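Local coordinates for protein histidinol-phosphate aminotransferase (Clostridium acetobutylicum, PDB 3FTB) that probably catalyses pyridoxal phosphate-dependent transfer of an amino group as a class I and II aminotransferase acting on histidinol phosphate, at residues S88-L93 / C206-R211; I150-N155 / S195-E200. All coordinates share one frame; numbering follows the deposited sequence.

Contact 1: S88-L93 / C206-R211; sequences SEIIEL and CLFIIR. With PO4 (phosphate ion), chain G; PO4 (phosphate ion), chain E.
Ile90 and Ile210, their CA atoms 7.0 Å apart, mark where helix 88-93 lies closest to strand 207-211, the two running nearly antiparallel at 155° with axes 8.9 Å apart. The meeting is wholly apolar. The branch methyl CG2 of Ile90 meets both strand side chains; chi1 of -56° sets CG1 beside the backbone N and leaves CG2 anti to it, directed at Phe208 and Ile210. It comes up to the rim of the Phe208 ring, in the ring plane, 3.6 Å from CE2, so the ring offers an edge and not a face. The same methyl lies 3.7 Å from CG1 of Ile210, whose side chain slides past that of Ile90 in the opposite direction. One helix residue on, Ile91 crosses Ile210 at about a right angle, and its CG1 sits 3.6 Å from Ile210 CD1. Phe208 and Ile210, two apart on the strand, both point toward the helix; beta-branched isoleucines suit both sides, presenting short, stiff branches.

Two phosphate ions are held at the ends of the segments. Ser88 N, in the first turn of helix 87-95, donates to O1 of a phosphate ion over 3.0 Å, and Ala87 N binds the phosphate too; the modelled Ser88 OG contact is doubtfully short. Arg211 points away from the helix, and its guanidinium meets a second phosphate edge-on, NH2 donating to O4 at 2.5 Å, while NE is salt-bridged to Glu184.

The first phosphate sits at a helix N-terminus, where backbone N-H groups and the helix dipole would stabilise an anion, consistent with the pyridoxal phosphate cup of fold-type I aminotransferases. The isoleucine-phenylalanine interface packs that helix against the central sheet.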
# COMPACT_ATOMS: atom_id res chain seq x y z
N SER A 88 -0.97 9.52 2.72
CA SER A 88 -2.24 9.57 2.00
C SER A 88 -3.27 8.64 2.61
O SER A 88 -4.43 9.00 2.76
CB SER A 88 -2.03 9.17 0.54
OG SER A 88 -0.95 9.88 -0.03
N GLU A 89 -2.83 7.43 2.94
CA GLU A 89 -3.74 6.40 3.41
C GLU A 89 -4.38 6.84 4.72
O GLU A 89 -5.56 6.58 4.97
CB GLU A 89 -3.00 5.06 3.56
CG GLU A 89 -3.90 3.81 3.59
CD GLU A 89 -3.16 2.49 3.87
OE1 GLU A 89 -1.91 2.47 3.80
OE2 GLU A 89 -3.82 1.47 4.17
N ILE A 90 -3.60 7.53 5.54
CA ILE A 90 -4.02 7.88 6.89
C ILE A 90 -4.98 9.07 6.89
O ILE A 90 -5.95 9.10 7.65
CB ILE A 90 -2.80 8.16 7.77
CG1 ILE A 90 -1.87 6.94 7.75
CG2 ILE A 90 -3.21 8.52 9.20
CD1 ILE A 90 -0.47 7.28 8.10
N ILE A 91 -4.70 10.05 6.03
CA ILE A 91 -5.59 11.19 5.83
C ILE A 91 -6.98 10.72 5.41
O ILE A 91 -7.98 11.05 6.05
CB ILE A 91 -5.03 12.14 4.75
CG1 ILE A 91 -3.70 12.74 5.21
CG2 ILE A 91 -6.05 13.24 4.42
CD1 ILE A 91 -2.99 13.56 4.15
N GLU A 92 -7.03 9.93 4.34
CA GLU A 92 -8.28 9.35 3.88
C GLU A 92 -8.98 8.56 4.99
O GLU A 92 -10.15 8.81 5.29
CB GLU A 92 -8.07 8.45 2.66
CG GLU A 92 -9.27 7.57 2.34
CD GLU A 92 -9.16 6.91 0.98
OE1 GLU A 92 -8.63 7.55 0.05
OE2 GLU A 92 -9.61 5.75 0.84
N LEU A 93 -8.26 7.61 5.58
CA LEU A 93 -8.84 6.68 6.56
C LEU A 93 -9.35 7.35 7.83
O LEU A 93 -10.42 7.02 8.33
CB LEU A 93 -7.84 5.59 6.94
CG LEU A 93 -7.67 4.47 5.92
CD1 LEU A 93 -6.48 3.64 6.30
CD2 LEU A 93 -8.92 3.61 5.82
N CYS A 206 -8.34 13.32 21.95
CA CYS A 206 -9.07 13.84 20.79
C CYS A 206 -8.07 14.04 19.67
O CYS A 206 -8.41 13.96 18.49
CB CYS A 206 -9.77 15.17 21.11
SG CYS A 206 -8.67 16.58 21.42
N LEU A 207 -6.81 14.26 20.05
CA LEU A 207 -5.73 14.45 19.09
C LEU A 207 -5.46 13.20 18.27
O LEU A 207 -5.25 12.11 18.81
CB LEU A 207 -4.44 14.86 19.80
CG LEU A 207 -4.12 16.32 20.09
CD1 LEU A 207 -2.83 16.40 20.89
CD2 LEU A 207 -3.99 17.10 18.80
N PHE A 208 -5.45 13.37 16.95
CA PHE A 208 -4.89 12.36 16.07
C PHE A 208 -3.88 13.06 15.16
O PHE A 208 -4.23 14.01 14.44
CB PHE A 208 -6.00 11.70 15.25
CG PHE A 208 -5.51 10.60 14.35
CD1 PHE A 208 -5.34 9.31 14.84
CD2 PHE A 208 -5.21 10.84 13.02
CE1 PHE A 208 -4.89 8.30 14.02
CE2 PHE A 208 -4.76 9.83 12.19
CZ PHE A 208 -4.60 8.55 12.70
N ILE A 209 -2.62 12.61 15.20
CA ILE A 209 -1.57 13.26 14.42
C ILE A 209 -1.13 12.39 13.24
O ILE A 209 -1.00 11.17 13.37
CB ILE A 209 -0.31 13.58 15.27
CG1 ILE A 209 -0.69 14.26 16.60
CG2 ILE A 209 0.68 14.40 14.50
CD1 ILE A 209 -1.43 15.54 16.44
N ILE A 210 -0.91 13.04 12.09
CA ILE A 210 -0.38 12.37 10.91
C ILE A 210 1.05 12.84 10.61
O ILE A 210 1.30 14.03 10.42
CB ILE A 210 -1.28 12.66 9.70
CG1 ILE A 210 -2.70 12.15 9.97
CG2 ILE A 210 -0.73 12.03 8.45
CD1 ILE A 210 -3.67 12.36 8.81
N ARG A 211 1.99 11.90 10.63
CA ARG A 211 3.35 12.22 10.21
C ARG A 211 3.67 11.53 8.89
O ARG A 211 2.91 10.69 8.43
CB ARG A 211 4.35 11.79 11.26
CG ARG A 211 4.24 12.50 12.58
CD ARG A 211 4.69 13.92 12.48
NE ARG A 211 4.87 14.49 13.81
CZ ARG A 211 6.05 14.69 14.37
NH1 ARG A 211 7.15 14.36 13.71
NH2 ARG A 211 6.13 15.22 15.59
P PO4 G . 9.59 15.06 16.12
O1 PO4 G . 9.28 14.52 14.75
O2 PO4 G . 10.25 13.98 16.95
O3 PO4 G . 10.50 16.26 15.99
O4 PO4 G . 8.32 15.49 16.84
P PO4 E . 2.35 10.87 0.97
O1 PO4 E . 1.32 9.79 0.78
O2 PO4 E . 2.99 10.75 2.32
O3 PO4 E . 3.45 10.75 -0.06
O4 PO4 E . 1.66 12.21 0.87

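Contact 2: I150-N155 / S195-E200; sequences IGNPNN and SSFVGE. With PO4 (phosphate ion), chain F.
Asn152 reaches across to Ser195 and Phe197 with one atom, its amide nitrogen ND2. With CG anti to the backbone N (chi1 -172°), the carboxamide extends straight out from the end of strand 147-151 toward the loop. ND2 donates to Ser195 O over 2.7 Å, with an N-H...O angle of 152°; it approaches in the carbonyl plane, although the oxygen sits somewhat out of the amide's own plane. Next to this bond, ND2 lies against the rim of the Phe197 ring, 3.6 Å from CD1. Because ND2 lies in the ring plane, it meets an edge and not the pi face, a van der Waals touch; amide and ring planes are 75° apart, and the two side chains cross at about a right angle.

Both ends of the carboxamide are used: OD1 accepts from Ile161 N, and ND2 has a weak second bond to Glu184, which also takes the N-H of Phe197. An asparagine fits because it carries donor and acceptor together on a short arm. A cis peptide then leads into Pro153, and farther along Asn155 ND2 makes a weak bond to a phosphate ion that Arg338 and Arg324 also hold.

Gripped at both ends, the buried amide is fixed in rotation and its polarity is satisfied, tying the loop to a strand end that leads into an anion-binding pocket, probably part of the active site.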
# COMPACT_ATOMS: atom_id res chain seq x y z
N ILE A 150 -6.62 19.94 10.40
CA ILE A 150 -5.90 21.19 10.30
C ILE A 150 -4.41 20.87 10.11
O ILE A 150 -3.87 20.00 10.76
CB ILE A 150 -6.14 22.05 11.56
CG1 ILE A 150 -5.54 23.44 11.41
CG2 ILE A 150 -5.60 21.36 12.80
CD1 ILE A 150 -5.85 24.35 12.58
N GLY A 151 -3.75 21.57 9.19
CA GLY A 151 -2.34 21.32 8.92
C GLY A 151 -1.41 22.06 9.87
O GLY A 151 -1.66 23.19 10.26
N ASN A 152 -0.33 21.39 10.24
CA ASN A 152 0.68 21.99 11.10
C ASN A 152 2.07 21.55 10.67
O ASN A 152 2.55 20.51 11.14
CB ASN A 152 0.48 21.53 12.54
CG ASN A 152 1.38 22.27 13.51
OD1 ASN A 152 1.77 23.42 13.25
ND2 ASN A 152 1.72 21.64 14.63
N PRO A 153 2.74 22.34 9.81
CA PRO A 153 2.25 23.61 9.25
C PRO A 153 1.33 23.39 8.05
O PRO A 153 1.39 22.36 7.41
CB PRO A 153 3.54 24.34 8.81
CG PRO A 153 4.64 23.36 8.94
CD PRO A 153 4.10 22.03 9.32
N ASN A 154 0.50 24.38 7.75
CA ASN A 154 -0.45 24.24 6.65
C ASN A 154 0.06 24.59 5.24
O ASN A 154 0.63 25.66 5.02
CB ASN A 154 -1.71 25.05 6.94
CG ASN A 154 -2.87 24.65 6.05
OD1 ASN A 154 -3.25 23.48 5.98
ND2 ASN A 154 -3.46 25.63 5.37
N ASN A 155 -0.15 23.67 4.32
CA ASN A 155 0.03 23.87 2.89
C ASN A 155 -1.22 24.58 2.34
O ASN A 155 -2.33 24.05 2.47
CB ASN A 155 0.22 22.49 2.25
CG ASN A 155 0.05 22.50 0.73
OD1 ASN A 155 0.06 23.55 0.09
ND2 ASN A 155 -0.10 21.31 0.15
N SER A 195 6.81 22.61 18.23
CA SER A 195 5.94 22.98 17.12
C SER A 195 4.92 21.90 16.79
O SER A 195 3.84 22.21 16.28
CB SER A 195 6.75 23.34 15.87
OG SER A 195 7.22 24.68 15.97
N SER A 196 5.27 20.64 17.08
CA SER A 196 4.33 19.53 16.94
C SER A 196 3.48 19.37 18.19
O SER A 196 3.89 19.70 19.30
CB SER A 196 5.05 18.21 16.64
OG SER A 196 5.96 17.89 17.67
N PHE A 197 2.27 18.85 17.99
CA PHE A 197 1.40 18.54 19.10
C PHE A 197 1.67 17.14 19.62
O PHE A 197 0.93 16.65 20.47
CB PHE A 197 -0.06 18.65 18.66
CG PHE A 197 -0.58 20.05 18.62
CD1 PHE A 197 -0.20 20.92 17.61
CD2 PHE A 197 -1.45 20.51 19.61
CE1 PHE A 197 -0.67 22.22 17.58
CE2 PHE A 197 -1.92 21.80 19.58
CZ PHE A 197 -1.53 22.66 18.57
N VAL A 198 2.69 16.48 19.09
CA VAL A 198 2.97 15.11 19.53
C VAL A 198 3.17 15.05 21.05
O VAL A 198 2.74 14.09 21.70
CB VAL A 198 4.18 14.47 18.80
CG1 VAL A 198 3.79 14.08 17.37
CG2 VAL A 198 5.40 15.40 18.84
N GLY A 199 3.80 16.08 21.61
CA GLY A 199 4.02 16.15 23.05
C GLY A 199 2.76 16.45 23.83
O GLY A 199 2.79 16.61 25.06
N GLU A 200 1.63 16.53 23.11
CA GLU A 200 0.33 16.77 23.73
C GLU A 200 -0.54 15.51 23.67
O GLU A 200 -1.66 15.51 24.19
CB GLU A 200 -0.39 17.93 23.03
CG GLU A 200 -0.24 19.30 23.69
CD GLU A 200 1.01 20.02 23.25
OE1 GLU A 200 1.58 19.64 22.21
OE2 GLU A 200 1.41 20.98 23.94
P PO4 F . 0.32 19.89 -3.25
O1 PO4 F . 0.32 18.38 -3.25
O2 PO4 F . -1.10 20.40 -3.18
O3 PO4 F . 1.10 20.39 -2.06
O4 PO4 F . 0.98 20.39 -4.52

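In the fold
From the N terminus, the chain passes first through helix 87-95, lays down strands 100-105 and 121-126 of the central sheet and reaches 150-155 at the end of strand 147-151. Helix 163-176 and strand 179-183 follow before segment 195-200 returns to close contact 2, a loop of 39 intervening residues. Strand 207-212 comes soon afterwards and closes contact 1 over 112 residues, so contact 2 falls entirely within the larger span. Contact 1 seats a helix on the sheet; contact 2 joins a strand end to the connecting loop. Arg211 packs on Ser196 and Val198, Leu207 packs against Glu200, and Glu184 is shared between the two.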